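Local coordinates for cell division control protein 4 (Saccharomyces cerevisiae, PDB 3V7D) that recognises phosphorylated proteins such as the CDK inhibitor SIC1 as the substrate-binding subunit of an SCF ubiquitin ligase, directing them to ubiquitination and proteasomal degradation, at residues 226-231 and 265-270; 290-295 and 311-316; 206-211 and 271-276; 261-266 and 298-303. The protein carries 1 engineered substitution. All blocks are in the same frame, centred on the assembly; numbering follows the deposited sequence.

Contact 1: 226-231 and 265-270; sequences DNTLHV and VLRGHM
L229 and L266 form an antiparallel hydrogen-bonded pair that uses both backbone donors and both acceptors. L266 N gives a nearly straight bond to L229 O (2.7 Å, 177° at the hydrogen), and L229 N answers to L266 O at 3.1 Å. Where the chains part beyond this pair, a water takes over: it donates to N227 O at 2.7 Å and to H269 O, and accepts weakly from G268 N. Strands 229-233 and 262-266 are the third and outermost of one WD40 propeller blade, and the chain leaving the outer strand carries the Gly-His pair of the next repeat. H269 has both ring nitrogens engaged, NE2 with S285 OG and ND1 with D289 OD2, part of the structural Asp-His-Ser-Trp network of WD repeats. In the preceding repeat, D226 makes an Asx turn: its OD1 takes T228 N at 3.0 Å and T228 OG1 at 2.7 Å, both from the same face of the carboxylate, while OD2 serves N203 N and H202 ND1. The T228 rotamer (chi1 81°) brings OG1 to D226 and sets CG2 alongside R267 NH1. With an alanine here, D226 OD1 would probably be left with one donor fewer, and R267 would lose the CG2 contact. V265 and H230 point to one face of the sheet, where V265 CG2 lies over the H230 ring, a CH-pi contact 3.9 Å from the centroid.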
loop_
_atom_site.group_PDB
_atom_site.type_symbol
_atom_site.label_atom_id
_atom_site.label_comp_id
_atom_site.label_asym_id
_atom_site.label_seq_id
_atom_site.Cartn_x
_atom_site.Cartn_y
_atom_site.Cartn_z
ATOM N N ASP B 226 31.156 14.660 -6.527
ATOM C CA ASP B 226 32.046 15.652 -5.927
ATOM C C ASP B 226 31.958 15.629 -4.403
ATOM O O ASP B 226 32.415 16.560 -3.736
ATOM C CB ASP B 226 31.765 17.062 -6.468
ATOM C CG ASP B 226 30.336 17.521 -6.225
ATOM O OD1 ASP B 226 29.650 16.962 -5.344
ATOM O OD2 ASP B 226 29.894 18.456 -6.922
ATOM N N ASN B 227 31.347 14.565 -3.879
ATOM C CA ASN B 227 31.181 14.328 -2.440
ATOM C C ASN B 227 30.158 15.235 -1.755
ATOM O O ASN B 227 29.969 15.158 -0.540
ATOM C CB ASN B 227 32.524 14.393 -1.696
ATOM C CG ASN B 227 33.612 13.599 -2.388
ATOM O OD1 ASN B 227 33.339 12.798 -3.281
ATOM N ND2 ASN B 227 34.855 13.814 -1.975
ATOM N N THR B 228 29.490 16.081 -2.531
ATOM C CA THR B 228 28.567 17.054 -1.960
ATOM C C THR B 228 27.118 16.782 -2.335
ATOM O O THR B 228 26.824 15.939 -3.186
ATOM C CB THR B 228 28.881 18.487 -2.441
ATOM O OG1 THR B 228 28.315 18.690 -3.744
ATOM C CG2 THR B 228 30.386 18.733 -2.490
ATOM N N LEU B 229 26.218 17.513 -1.685
ATOM C CA LEU B 229 24.842 17.633 -2.141
ATOM C C LEU B 229 24.499 19.109 -2.319
ATOM O O LEU B 229 24.879 19.949 -1.500
ATOM C CB LEU B 229 23.870 16.996 -1.152
ATOM C CG LEU B 229 23.918 15.477 -1.001
ATOM C CD1 LEU B 229 24.849 15.072 0.138
ATOM C CD2 LEU B 229 22.517 14.937 -0.783
ATOM N N HIS B 230 23.791 19.425 -3.399
ATOM C CA HIS B 230 23.324 20.784 -3.627
ATOM C C HIS B 230 21.822 20.848 -3.404
ATOM O O HIS B 230 21.099 19.918 -3.756
ATOM C CB HIS B 230 23.663 21.240 -5.047
ATOM C CG HIS B 230 25.091 21.652 -5.231
ATOM N ND1 HIS B 230 26.146 20.957 -4.681
ATOM C CD2 HIS B 230 25.639 22.687 -5.914
ATOM C CE1 HIS B 230 27.280 21.545 -5.016
ATOM N NE2 HIS B 230 27.000 22.597 -5.765
ATOM N N VAL B 231 21.354 21.939 -2.809
ATOM C CA VAL B 231 19.922 22.130 -2.601
ATOM C C VAL B 231 19.410 23.287 -3.462
ATOM O O VAL B 231 20.018 24.357 -3.510
ATOM C CB VAL B 231 19.579 22.362 -1.109
ATOM C CG1 VAL B 231 18.075 22.500 -0.923
ATOM C CG2 VAL B 231 20.116 21.218 -0.253
ATOM N N VAL B 265 25.168 24.430 -0.368
ATOM C CA VAL B 265 25.874 23.170 -0.536
ATOM C C VAL B 265 25.951 22.428 0.790
ATOM O O VAL B 265 26.224 23.023 1.830
ATOM C CB VAL B 265 27.306 23.399 -1.063
ATOM C CG1 VAL B 265 28.012 22.067 -1.296
ATOM C CG2 VAL B 265 27.274 24.218 -2.342
ATOM N N LEU B 266 25.698 21.127 0.753
ATOM C CA LEU B 266 25.836 20.297 1.941
ATOM C C LEU B 266 27.099 19.450 1.841
ATOM O O LEU B 266 27.114 18.429 1.154
ATOM C CB LEU B 266 24.604 19.406 2.125
ATOM C CG LEU B 266 23.302 20.137 2.458
ATOM C CD1 LEU B 266 22.150 19.157 2.574
ATOM C CD2 LEU B 266 23.455 20.943 3.737
ATOM N N ARG B 267 28.154 19.887 2.524
ATOM C CA ARG B 267 29.413 19.153 2.568
ATOM C C ARG B 267 29.495 18.321 3.834
ATOM O O ARG B 267 29.005 18.723 4.891
ATOM C CB ARG B 267 30.610 20.104 2.504
ATOM C CG ARG B 267 30.872 20.697 1.143
ATOM C CD ARG B 267 32.046 21.663 1.182
ATOM N NE ARG B 267 31.686 22.957 0.619
ATOM C CZ ARG B 267 31.561 23.184 -0.683
ATOM N NH1 ARG B 267 31.765 22.202 -1.549
ATOM N NH2 ARG B 267 31.232 24.389 -1.120
ATOM N N GLY B 268 30.121 17.156 3.722
ATOM C CA GLY B 268 30.218 16.232 4.835
ATOM C C GLY B 268 30.854 14.919 4.428
ATOM O O GLY B 268 31.665 14.360 5.167
ATOM N N HIS B 269 30.488 14.425 3.248
ATOM C CA HIS B 269 31.017 13.157 2.759
ATOM C C HIS B 269 32.423 13.278 2.178
ATOM O O HIS B 269 32.815 14.333 1.679
ATOM C CB HIS B 269 30.054 12.529 1.749
ATOM C CG HIS B 269 28.787 12.029 2.367
ATOM N ND1 HIS B 269 28.769 11.024 3.310
ATOM C CD2 HIS B 269 27.499 12.407 2.195
ATOM C CE1 HIS B 269 27.522 10.795 3.682
ATOM N NE2 HIS B 269 26.732 11.622 3.022
ATOM N N MET B 270 33.179 12.187 2.260
ATOM C CA MET B 270 34.555 12.154 1.776
ATOM C C MET B 270 34.635 11.400 0.458
ATOM O O MET B 270 35.717 11.215 -0.097
ATOM C CB MET B 270 35.470 11.491 2.806
ATOM C CG MET B 270 35.626 12.258 4.116
ATOM S SD MET B 270 36.604 13.767 3.953
ATOM C CE MET B 270 35.320 15.006 3.807
HETATM O O HOH W 1 31.816 16.558 0.929
#

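Contact 2: 290-295 and 311-316; sequences NTLIVW and DRIYST
N290 and R312 bring the backbones nearest, CA to CA 4.5 Å, with 290-292 and 311-316 running roughly the same way, 26° apart, before they diverge. The flat end of N290 lies against the peptide joining D311 to R312, and its CB comes to 3.4 Å from D311 O. An alanine in its place would take away the whole carboxamide and would probably open a gap beside that peptide. Within 311-316, D311 OD1 accepts R312 N at 2.7 Å on the anti side of the carboxylate. Deeper in, the apolar part takes over. I313 lays CG1 against T291 O and the carbonyl carbon of N290, while its CD1 meets L292 CD1 at 3.9 Å, the two side chains crossing at about a right angle. The other branch of L292 reaches T316 tip to tip, CD2 to OG1 3.3 Å. With OG1 anti to its backbone N (chi1 -166°), T316 turns the hydroxyl to that methyl, and I326 O satisfies the buried group. R312 NH1 bonds Y314 OH within the guanidinium plane, and the guanidinium also makes a cation-pi contact with Y288. Y314, part of a classic beta bulge with S315 opposite A328, packs on an apolar side chain of the bound peptide. This is a blade-to-blade interface of a WD40 propeller, the third strand of one blade meeting the innermost strand of the next.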
loop_
_atom_site.group_PDB
_atom_site.type_symbol
_atom_site.label_atom_id
_atom_site.label_comp_id
_atom_site.label_asym_id
_atom_site.label_seq_id
_atom_site.Cartn_x
_atom_site.Cartn_y
_atom_site.Cartn_z
ATOM N N ASN B 290 31.246 4.971 3.221
ATOM C CA ASN B 290 30.668 4.044 4.206
ATOM C C ASN B 290 29.785 4.692 5.276
ATOM O O ASN B 290 29.442 4.053 6.271
ATOM C CB ASN B 290 31.746 3.186 4.887
ATOM C CG ASN B 290 32.787 2.676 3.917
ATOM O OD1 ASN B 290 32.618 2.766 2.701
ATOM N ND2 ASN B 290 33.876 2.132 4.451
ATOM N N THR B 291 29.418 5.952 5.079
ATOM C CA THR B 291 28.614 6.663 6.065
ATOM C C THR B 291 27.360 7.264 5.447
ATOM O O THR B 291 27.275 7.458 4.233
ATOM C CB THR B 291 29.401 7.817 6.718
ATOM O OG1 THR B 291 29.582 8.874 5.764
ATOM C CG2 THR B 291 30.761 7.339 7.217
ATOM N N LEU B 292 26.386 7.566 6.296
ATOM C CA LEU B 292 25.230 8.332 5.867
ATOM C C LEU B 292 25.137 9.606 6.688
ATOM O O LEU B 292 25.613 9.658 7.820
ATOM C CB LEU B 292 23.943 7.528 6.025
ATOM C CG LEU B 292 23.879 6.185 5.303
ATOM C CD1 LEU B 292 24.237 5.059 6.261
ATOM C CD2 LEU B 292 22.502 5.986 4.718
ATOM N N ILE B 293 24.523 10.633 6.114
ATOM C CA ILE B 293 24.285 11.860 6.855
ATOM C C ILE B 293 22.813 12.244 6.792
ATOM O O ILE B 293 22.188 12.179 5.731
ATOM C CB ILE B 293 25.167 13.026 6.347
ATOM C CG1 ILE B 293 26.649 12.669 6.480
ATOM C CG2 ILE B 293 24.875 14.287 7.131
ATOM C CD1 ILE B 293 27.596 13.793 6.091
ATOM N N VAL B 294 22.259 12.616 7.941
ATOM C CA VAL B 294 20.894 13.116 8.010
ATOM C C VAL B 294 20.936 14.635 8.022
ATOM O O VAL B 294 21.491 15.239 8.938
ATOM C CB VAL B 294 20.178 12.626 9.275
ATOM C CG1 VAL B 294 18.724 13.076 9.268
ATOM C CG2 VAL B 294 20.276 11.112 9.387
ATOM N N TRP B 295 20.355 15.252 6.998
ATOM C CA TRP B 295 20.426 16.699 6.844
ATOM C C TRP B 295 19.111 17.387 7.192
ATOM O O TRP B 295 18.040 16.787 7.108
ATOM C CB TRP B 295 20.803 17.065 5.408
ATOM C CG TRP B 295 22.042 16.402 4.885
ATOM C CD1 TRP B 295 22.113 15.230 4.186
ATOM C CD2 TRP B 295 23.386 16.886 4.993
ATOM N NE1 TRP B 295 23.419 14.951 3.862
ATOM C CE2 TRP B 295 24.219 15.955 4.343
ATOM C CE3 TRP B 295 23.966 18.013 5.582
ATOM C CZ2 TRP B 295 25.601 16.113 4.269
ATOM C CZ3 TRP B 295 25.338 18.170 5.507
ATOM C CH2 TRP B 295 26.140 17.225 4.858
ATOM N N ASP B 311 31.716 -0.746 4.525
ATOM C CA ASP B 311 31.909 -0.562 3.090
ATOM C C ASP B 311 30.866 0.381 2.485
ATOM O O ASP B 311 29.988 0.882 3.189
ATOM C CB ASP B 311 31.919 -1.911 2.369
ATOM C CG ASP B 311 32.893 -1.938 1.209
ATOM O OD1 ASP B 311 33.192 -0.856 0.666
ATOM O OD2 ASP B 311 33.363 -3.034 0.840
ATOM N N ARG B 312 30.984 0.621 1.181
ATOM C CA ARG B 312 30.146 1.578 0.455
ATOM C C ARG B 312 28.650 1.479 0.757
ATOM O O ARG B 312 28.102 0.386 0.872
ATOM C CB ARG B 312 30.333 1.397 -1.049
ATOM C CG ARG B 312 31.725 1.671 -1.568
ATOM C CD ARG B 312 31.774 1.405 -3.064
ATOM N NE ARG B 312 32.931 2.025 -3.699
ATOM C CZ ARG B 312 33.144 2.030 -5.010
ATOM N NH1 ARG B 312 32.274 1.449 -5.830
ATOM N NH2 ARG B 312 34.225 2.618 -5.504
ATOM N N ILE B 313 28.000 2.632 0.877
ATOM C CA ILE B 313 26.551 2.680 0.960
ATOM C C ILE B 313 26.005 2.835 -0.455
ATOM O O ILE B 313 26.410 3.738 -1.187
ATOM C CB ILE B 313 26.056 3.869 1.799
ATOM C CG1 ILE B 313 26.858 4.004 3.098
ATOM C CG2 ILE B 313 24.561 3.731 2.068
ATOM C CD1 ILE B 313 26.650 2.873 4.073
ATOM N N TYR B 314 25.089 1.958 -0.840
ATOM C CA TYR B 314 24.556 1.974 -2.196
ATOM C C TYR B 314 23.111 2.455 -2.256
ATOM O O TYR B 314 22.654 2.939 -3.288
ATOM C CB TYR B 314 24.690 0.595 -2.842
ATOM C CG TYR B 314 25.991 0.413 -3.584
ATOM C CD1 TYR B 314 27.136 -0.019 -2.928
ATOM C CD2 TYR B 314 26.081 0.691 -4.942
ATOM C CE1 TYR B 314 28.330 -0.180 -3.607
ATOM C CE2 TYR B 314 27.267 0.532 -5.628
ATOM C CZ TYR B 314 28.389 0.098 -4.959
ATOM O OH TYR B 314 29.574 -0.057 -5.647
ATOM N N SER B 315 22.399 2.334 -1.143
ATOM C CA SER B 315 20.989 2.682 -1.121
ATOM C C SER B 315 20.533 3.091 0.269
ATOM O O SER B 315 20.909 2.472 1.266
ATOM C CB SER B 315 20.156 1.493 -1.602
ATOM O OG SER B 315 18.781 1.812 -1.606
ATOM N N THR B 316 19.712 4.133 0.331
ATOM C CA THR B 316 19.081 4.501 1.591
ATOM C C THR B 316 17.625 4.925 1.419
ATOM O O THR B 316 17.226 5.473 0.386
ATOM C CB THR B 316 19.853 5.609 2.331
ATOM O OG1 THR B 316 19.382 5.694 3.681
ATOM C CG2 THR B 316 19.670 6.959 1.641
#

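Contact 3: 206-211 and 271-276; sequences VRCLDI and ASVRTV
V273 is the first residue of 271-276 to press on 206-211: its O sits 3.5 Å from R207 CB, and its CG1 packs on C208 SG. The two strands are the innermost of adjacent propeller blades, running nearly parallel (16° between axes) and 5.9 Å apart at closest, so side chains rather than sheet pairing join them. R274 comes next and carries the striking feature. Its CB starts away from 206-211, but the chain bends at chi2 (57°) and brings the guanidinium back, where that of R207 lies flat on it. The centres are 3.6 Å apart and the planes 26° from parallel. R207 NH2 stands over the middle of the R274 group, 3.0 Å from R274 CZ. R207 has the same shape, CG anti to the backbone N and a matching bend at chi2, and each arginine opens a classic beta bulge, R207 with C208 opposite G223 and R274 with T275 opposite G286. T275 turns its side chain from this contact; its backbone N lies near C208 SG, and its hydroxyl accepts from T316 N. V276 closes the row: CG1 lies against C208 SG at 3.6 Å and L209 C at 3.6 Å, and comes near D210 CB, whose carboxylate binds G278 N through OD2. R207 NH2 hydrogen-bonds a modified side chain of the bound peptide, against which R274 also packs. The stacked pair is consistent with a site for an anionic, probably phosphorylated, side chain, and a negative charge there would probably offset the two close positive groups.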
loop_
_atom_site.group_PDB
_atom_site.type_symbol
_atom_site.label_atom_id
_atom_site.label_comp_id
_atom_site.label_asym_id
_atom_site.label_seq_id
_atom_site.Cartn_x
_atom_site.Cartn_y
_atom_site.Cartn_z
ATOM N N VAL B 206 26.371 14.350 -11.456
ATOM C CA VAL B 206 25.209 14.261 -10.579
ATOM C C VAL B 206 24.755 12.806 -10.546
ATOM O O VAL B 206 24.251 12.286 -11.536
ATOM C CB VAL B 206 24.050 15.152 -11.063
ATOM C CG1 VAL B 206 22.896 15.093 -10.078
ATOM C CG2 VAL B 206 24.521 16.593 -11.248
ATOM N N ARG B 207 24.943 12.152 -9.404
ATOM C CA ARG B 207 24.746 10.706 -9.309
ATOM C C ARG B 207 23.332 10.304 -8.902
ATOM O O ARG B 207 22.842 9.247 -9.294
ATOM C CB ARG B 207 25.750 10.100 -8.327
ATOM C CG ARG B 207 25.805 8.586 -8.362
ATOM C CD ARG B 207 26.169 8.095 -9.751
ATOM N NE ARG B 207 26.232 6.639 -9.823
ATOM C CZ ARG B 207 25.184 5.859 -10.069
ATOM N NH1 ARG B 207 23.985 6.394 -10.265
ATOM N NH2 ARG B 207 25.337 4.542 -10.122
ATOM N N CYS B 208 22.681 11.148 -8.111
ATOM C CA CYS B 208 21.369 10.830 -7.568
ATOM C C CYS B 208 20.643 12.122 -7.234
ATOM O O CYS B 208 21.265 13.186 -7.197
ATOM C CB CYS B 208 21.520 9.979 -6.304
ATOM S SG CYS B 208 22.459 10.794 -4.963
ATOM N N LEU B 209 19.338 12.034 -6.990
ATOM C CA LEU B 209 18.562 13.212 -6.607
ATOM C C LEU B 209 17.177 12.872 -6.058
ATOM O O LEU B 209 16.626 11.807 -6.340
ATOM C CB LEU B 209 18.458 14.209 -7.773
ATOM C CG LEU B 209 17.488 13.976 -8.930
ATOM C CD1 LEU B 209 16.215 14.766 -8.711
ATOM C CD2 LEU B 209 18.128 14.376 -10.247
ATOM N N ASP B 210 16.626 13.787 -5.267
ATOM C CA ASP B 210 15.271 13.653 -4.744
ATOM C C ASP B 210 14.617 15.028 -4.689
ATOM O O ASP B 210 15.306 16.047 -4.723
ATOM C CB ASP B 210 15.291 13.038 -3.344
ATOM C CG ASP B 210 13.969 12.380 -2.971
ATOM O OD1 ASP B 210 12.968 12.573 -3.698
ATOM O OD2 ASP B 210 13.934 11.669 -1.945
ATOM N N ILE B 211 13.290 15.051 -4.608
ATOM C CA ILE B 211 12.550 16.298 -4.457
ATOM C C ILE B 211 11.678 16.237 -3.213
ATOM O O ILE B 211 10.918 15.285 -3.026
ATOM C CB ILE B 211 11.645 16.580 -5.667
ATOM C CG1 ILE B 211 12.463 16.615 -6.961
ATOM C CG2 ILE B 211 10.890 17.893 -5.473
ATOM C CD1 ILE B 211 11.622 16.846 -8.200
ATOM N N ALA B 271 33.484 10.955 -0.030
ATOM C CA ALA B 271 33.417 10.226 -1.287
ATOM C C ALA B 271 32.064 10.447 -1.947
ATOM O O ALA B 271 31.182 11.093 -1.373
ATOM C CB ALA B 271 33.672 8.744 -1.065
ATOM N N SER B 272 31.915 9.913 -3.156
ATOM C CA SER B 272 30.727 10.137 -3.971
ATOM C C SER B 272 29.428 9.908 -3.206
ATOM O O SER B 272 29.313 8.959 -2.429
ATOM C CB SER B 272 30.766 9.248 -5.215
ATOM O OG SER B 272 29.512 9.247 -5.875
ATOM N N VAL B 273 28.466 10.801 -3.411
ATOM C CA VAL B 273 27.142 10.638 -2.829
ATOM C C VAL B 273 26.319 9.751 -3.750
ATOM O O VAL B 273 25.873 10.183 -4.816
ATOM C CB VAL B 273 26.432 11.983 -2.619
ATOM C CG1 VAL B 273 25.042 11.755 -2.042
ATOM C CG2 VAL B 273 27.258 12.875 -1.698
ATOM N N ARG B 274 26.135 8.506 -3.328
ATOM C CA ARG B 274 25.558 7.468 -4.171
ATOM C C ARG B 274 24.034 7.453 -4.142
ATOM O O ARG B 274 23.391 7.147 -5.143
ATOM C CB ARG B 274 26.094 6.102 -3.736
ATOM C CG ARG B 274 25.628 4.940 -4.591
ATOM C CD ARG B 274 25.996 5.147 -6.051
ATOM N NE ARG B 274 25.740 3.944 -6.832
ATOM C CZ ARG B 274 24.561 3.635 -7.359
ATOM N NH1 ARG B 274 23.526 4.448 -7.198
ATOM N NH2 ARG B 274 24.419 2.514 -8.056
ATOM N N THR B 275 23.458 7.778 -2.993
ATOM C CA THR B 275 22.016 7.668 -2.824
ATOM C C THR B 275 21.467 8.775 -1.932
ATOM O O THR B 275 22.160 9.277 -1.049
ATOM C CB THR B 275 21.632 6.301 -2.232
ATOM O OG1 THR B 275 20.231 6.281 -1.938
ATOM C CG2 THR B 275 22.421 6.039 -0.954
ATOM N N VAL B 276 20.218 9.151 -2.171
ATOM C CA VAL B 276 19.583 10.209 -1.401
ATOM C C VAL B 276 18.082 9.938 -1.257
ATOM O O VAL B 276 17.430 9.473 -2.193
ATOM C CB VAL B 276 19.836 11.589 -2.046
ATOM C CG1 VAL B 276 19.252 11.638 -3.446
ATOM C CG2 VAL B 276 19.268 12.703 -1.192
#

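Contact 4: 261-266 and 298-303; sequences YFVGVL and AQMKCL
M300 does nearly all the work against G264, V263 and L266, and its methyl is the tightly packed end. The chain is bent at both chi2 (-62°) and chi3 (-71°), which curls CE back onto the backbone of strand 262-266, 3.5 Å from G264 C. G264, with no side chain, allows that approach; a CB at this position would stand very close to CE. Over the same methyl comes L266, crossing M300 at about a right angle, with CD2 at 3.7 Å and CG at 3.8 Å from M300 CE. V231, in the next strand inward, touches M300 as well, and W295 packs on L266 from the neighbouring sheet. Strands 262-266 and 301-306 are the outermost strands of successive blades of the WD40 propeller, so M300 bridges two blades at the rim, with no polar bond across. Both backbones are irregular just here: V263 and G264 form a classic beta bulge opposite V231, and M300 and K301 a G1 bulge opposite D296, whose carboxylate takes the amides of A298 and Q299. Away from the methyl the fit slackens. V263 CG1 meets M300 SD obliquely at 4.0 Å. L266 CD2 stays 4.4 Å from K301 N, and K301, whose CB points away from 261-266, is exposed to solvent.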
loop_
_atom_site.group_PDB
_atom_site.type_symbol
_atom_site.label_atom_id
_atom_site.label_comp_id
_atom_site.label_asym_id
_atom_site.label_seq_id
_atom_site.Cartn_x
_atom_site.Cartn_y
_atom_site.Cartn_z
ATOM N N TYR B 261 17.452 30.299 -7.465
ATOM C CA TYR B 261 16.895 29.002 -7.105
ATOM C C TYR B 261 17.913 28.165 -6.340
ATOM O O TYR B 261 17.615 27.054 -5.911
ATOM C CB TYR B 261 16.413 28.251 -8.348
ATOM C CG TYR B 261 15.374 28.999 -9.146
ATOM C CD1 TYR B 261 14.090 29.186 -8.649
ATOM C CD2 TYR B 261 15.672 29.519 -10.399
ATOM C CE1 TYR B 261 13.132 29.873 -9.378
ATOM C CE2 TYR B 261 14.723 30.207 -11.135
ATOM C CZ TYR B 261 13.455 30.381 -10.620
ATOM O OH TYR B 261 12.510 31.065 -11.349
ATOM N N PHE B 262 19.116 28.704 -6.169
ATOM C CA PHE B 262 20.161 28.006 -5.431
ATOM C C PHE B 262 20.038 28.277 -3.932
ATOM O O PHE B 262 19.829 29.414 -3.510
ATOM C CB PHE B 262 21.541 28.409 -5.956
ATOM C CG PHE B 262 22.685 27.848 -5.161
ATOM C CD1 PHE B 262 22.958 26.493 -5.174
ATOM C CD2 PHE B 262 23.499 28.683 -4.414
ATOM C CE1 PHE B 262 24.016 25.976 -4.445
ATOM C CE2 PHE B 262 24.558 28.172 -3.686
ATOM C CZ PHE B 262 24.817 26.818 -3.702
ATOM N N VAL B 263 20.154 27.225 -3.130
ATOM C CA VAL B 263 19.980 27.354 -1.688
ATOM C C VAL B 263 21.309 27.247 -0.957
ATOM O O VAL B 263 21.641 28.099 -0.133
ATOM C CB VAL B 263 19.006 26.295 -1.132
ATOM C CG1 VAL B 263 18.811 26.490 0.361
ATOM C CG2 VAL B 263 17.672 26.368 -1.860
ATOM N N GLY B 264 22.069 26.201 -1.261
ATOM C CA GLY B 264 23.361 26.003 -0.629
ATOM C C GLY B 264 23.951 24.627 -0.863
ATOM O O GLY B 264 23.326 23.760 -1.475
ATOM N N VAL B 265 25.168 24.430 -0.368
ATOM C CA VAL B 265 25.874 23.170 -0.536
ATOM C C VAL B 265 25.951 22.428 0.790
ATOM O O VAL B 265 26.224 23.023 1.830
ATOM C CB VAL B 265 27.306 23.399 -1.063
ATOM C CG1 VAL B 265 28.012 22.067 -1.296
ATOM C CG2 VAL B 265 27.274 24.218 -2.342
ATOM N N LEU B 266 25.698 21.127 0.753
ATOM C CA LEU B 266 25.836 20.297 1.941
ATOM C C LEU B 266 27.099 19.450 1.841
ATOM O O LEU B 266 27.114 18.429 1.154
ATOM C CB LEU B 266 24.604 19.406 2.125
ATOM C CG LEU B 266 23.302 20.137 2.458
ATOM C CD1 LEU B 266 22.150 19.157 2.574
ATOM C CD2 LEU B 266 23.455 20.943 3.737
ATOM N N ALA B 298 16.224 22.817 5.763
ATOM C CA ALA B 298 15.664 24.108 6.133
ATOM C C ALA B 298 16.754 24.947 6.788
ATOM O O ALA B 298 16.842 26.156 6.573
ATOM C CB ALA B 298 14.487 23.931 7.076
ATOM N N GLN B 299 17.590 24.286 7.583
ATOM C CA GLN B 299 18.688 24.952 8.269
ATOM C C GLN B 299 19.999 24.762 7.515
ATOM O O GLN B 299 20.991 25.427 7.811
ATOM C CB GLN B 299 18.836 24.411 9.693
ATOM C CG GLN B 299 17.640 24.665 10.592
ATOM C CD GLN B 299 17.858 24.152 12.002
ATOM O OE1 GLN B 299 18.738 23.325 12.246
ATOM N NE2 GLN B 299 17.061 24.647 12.942
ATOM N N MET B 300 19.988 23.856 6.541
ATOM C CA MET B 300 21.194 23.483 5.805
ATOM C C MET B 300 22.298 23.055 6.764
ATOM O O MET B 300 23.432 23.525 6.674
ATOM C CB MET B 300 21.666 24.627 4.904
ATOM C CG MET B 300 20.663 25.011 3.829
ATOM S SD MET B 300 20.337 23.661 2.678
ATOM C CE MET B 300 21.890 23.606 1.785
ATOM N N LYS B 301 21.954 22.162 7.686
ATOM C CA LYS B 301 22.896 21.702 8.696
ATOM C C LYS B 301 22.864 20.183 8.831
ATOM O O LYS B 301 21.833 19.549 8.602
ATOM C CB LYS B 301 22.589 22.359 10.046
ATOM C CG LYS B 301 23.625 22.094 11.130
ATOM C CD LYS B 301 23.303 22.856 12.408
ATOM C CE LYS B 301 24.400 22.683 13.450
ATOM N NZ LYS B 301 24.183 23.550 14.643
ATOM N N CYS B 302 24.007 19.608 9.191
ATOM C CA CYS B 302 24.102 18.183 9.465
ATOM C C CYS B 302 23.512 17.880 10.837
ATOM O O CYS B 302 23.853 18.532 11.819
ATOM C CB CYS B 302 25.561 17.729 9.405
ATOM S SG CYS B 302 25.853 16.080 10.083
ATOM N N LEU B 303 22.622 16.895 10.895
ATOM C CA LEU B 303 21.993 16.504 12.155
ATOM C C LEU B 303 22.711 15.313 12.767
ATOM O O LEU B 303 23.078 15.333 13.942
ATOM C CB LEU B 303 20.516 16.166 11.946
ATOM C CG LEU B 303 19.583 17.328 11.600
ATOM C CD1 LEU B 303 18.159 16.828 11.401
ATOM C CD2 LEU B 303 19.635 18.393 12.689
#

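Overall arrangement
From the N terminus, contact 3 opens at 206-211 on the inner strand of one blade, contact 1 at 226-231 on its third strand, and contact 4 at 261-266 on its outer strand. Contact 1 closes first, at 265-270, sharing V265 and L266 with contact 4 and lying wholly within the longer loop that contact 3 closes at 271-276. Contact 4 crosses contact 3, and contact 2, opening at 290-295 after contact 3 has closed, crosses contact 4, which ends at 298-303 before contact 2 ends at 311-316. Contact 1 thus works chiefly inside a blade, contacts 3 and 4 tie it to the next near the channel and at the rim, and contact 2 ties that next blade to a third.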